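Local coordinates for protein DynF (Micromonospora chersina, PDB 6UBL) that is of unknown function but belongs to the dynemicin (enediyne) biosynthetic pathway and binds palmitic acid within its beta barrel, which suggests a role in binding a hydrophobic pathway compound, at residues F139-P142 and K143-L146. Sequence-based numbering, arbitrary orientation.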
loop_
_atom_site.group_PDB
_atom_site.type_symbol
_atom_site.label_atom_id
_atom_site.label_comp_id
_atom_site.label_asym_id
_atom_site.label_seq_id
_atom_site.Cartn_x
_atom_site.Cartn_y
_atom_site.Cartn_z
ATOM N N PHE A 139 15.428 5.386 4.431
ATOM C CA PHE A 139 16.570 5.048 3.577
ATOM C C PHE A 139 17.613 6.145 3.776
ATOM O O PHE A 139 17.438 7.263 3.285
ATOM C CB PHE A 139 16.152 4.985 2.096
ATOM C CG PHE A 139 15.114 3.938 1.780
ATOM C CD1 PHE A 139 13.775 4.180 2.047
ATOM C CD2 PHE A 139 15.472 2.736 1.190
ATOM C CE1 PHE A 139 12.811 3.231 1.753
ATOM C CE2 PHE A 139 14.505 1.779 0.894
ATOM C CZ PHE A 139 13.178 2.031 1.177
ATOM N N ASP A 140 18.682 5.832 4.512
ATOM C CA ASP A 140 19.745 6.796 4.782
ATOM C C ASP A 140 20.769 6.717 3.651
ATOM O O ASP A 140 21.386 5.671 3.437
ATOM C CB ASP A 140 20.391 6.459 6.127
ATOM C CG ASP A 140 21.280 7.577 6.672
ATOM O OD1 ASP A 140 21.383 8.649 6.042
ATOM O OD2 ASP A 140 21.870 7.360 7.751
ATOM N N MET A 141 20.949 7.827 2.937
ATOM C CA MET A 141 21.843 7.916 1.780
ATOM C C MET A 141 22.816 9.061 2.031
ATOM O O MET A 141 22.723 10.129 1.413
ATOM C CB MET A 141 21.043 8.113 0.489
ATOM C CG MET A 141 20.005 7.025 0.205
ATOM S SD MET A 141 19.349 7.090 -1.487
ATOM C CE MET A 141 18.269 5.657 -1.542
ATOM N N PRO A 142 23.774 8.862 2.941
ATOM C CA PRO A 142 24.716 9.943 3.275
ATOM C C PRO A 142 25.472 10.522 2.091
ATOM O O PRO A 142 25.778 11.722 2.099
ATOM C CB PRO A 142 25.665 9.285 4.291
ATOM C CG PRO A 142 25.463 7.776 4.099
ATOM C CD PRO A 142 24.015 7.643 3.733
ATOM N N LYS A 143 25.810 9.723 1.077
ATOM C CA LYS A 143 26.560 10.284 -0.044
ATOM C C LYS A 143 25.772 11.399 -0.721
ATOM O O LYS A 143 26.350 12.387 -1.186
ATOM C CB LYS A 143 26.970 9.201 -1.045
ATOM C CG LYS A 143 27.817 9.772 -2.173
ATOM C CD LYS A 143 28.142 8.732 -3.226
ATOM C CE LYS A 143 28.925 9.338 -4.382
ATOM N NZ LYS A 143 28.059 9.507 -5.583
ATOM N N LEU A 144 24.453 11.258 -0.781
ATOM C CA LEU A 144 23.587 12.271 -1.365
ATOM C C LEU A 144 23.134 13.318 -0.358
ATOM O O LEU A 144 22.385 14.231 -0.725
ATOM C CB LEU A 144 22.361 11.598 -1.978
ATOM C CG LEU A 144 22.645 10.407 -2.888
ATOM C CD1 LEU A 144 21.332 9.989 -3.543
ATOM C CD2 LEU A 144 23.682 10.742 -3.933
ATOM N N GLY A 145 23.568 13.208 0.893
ATOM C CA GLY A 145 23.136 14.128 1.926
ATOM C C GLY A 145 21.660 14.050 2.237
ATOM O O GLY A 145 21.082 15.031 2.713
ATOM N N LEU A 146 21.046 12.892 2.020
ATOM C CA LEU A 146 19.608 12.732 2.115
ATOM C C LEU A 146 19.247 11.522 2.961
ATOM O O LEU A 146 19.977 10.524 2.993
ATOM C CB LEU A 146 19.028 12.443 0.728
ATOM C CG LEU A 146 18.872 13.488 -0.362
ATOM C CD1 LEU A 146 18.618 12.798 -1.687
ATOM C CD2 LEU A 146 17.696 14.369 0.007
HETATM O O HOH W 1 22.059 11.033 4.942
#
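A tight beta hairpin with a G1 beta bulge joins strand 129-141 to strand 146-149 of the barrel, and Met141 and Leu146 close it as an antiparallel hydrogen-bonded pair. Met141 N donates to Leu146 O at 2.9 Å, approaching nearly in line with the carbonyl. The return bond, from Leu146 N to Met141 O, is longer at 3.3 Å but almost straight at hydrogen, 173°, although the donor stands well above the plane of the carbonyl. Met141 O also receives a weak i+3 bond from Leu144 N, as the chain turns through a short 3-10 segment. One residue further on, Gly145 N donates to Pro142 O at 2.9 Å, again from well above the carbonyl plane. Gly145 has positive phi, as the first residue of a G1 bulge usually does, and it faces Met141 together with Leu146.

Beside the turn, the side chains of Met141 and Leu144 run alongside each other in the same direction, with Met141 SD 4.1 Å from Leu144 CD1. In both residues CG is anti to the carbonyl carbon (chi1 -57° in Met141, -49° in Leu144), which sends the two chains out together; Met141 also packs on Ile100 and Leu144 on Leu97. Lys143 reaches out of the turn to Glu96, whose backbone oxygen takes a hydrogen bond from NZ. Two residues back along the strand from Met141, the buried side chain of Phe139 touches the palmitic acid bound inside the barrel. A water bridges the two strands at Asp140, donating to Asp140 OD1 at 2.7 Å and to Leu146 O at 2.9 Å, giving that carbonyl oxygen a second donor besides Met141 N.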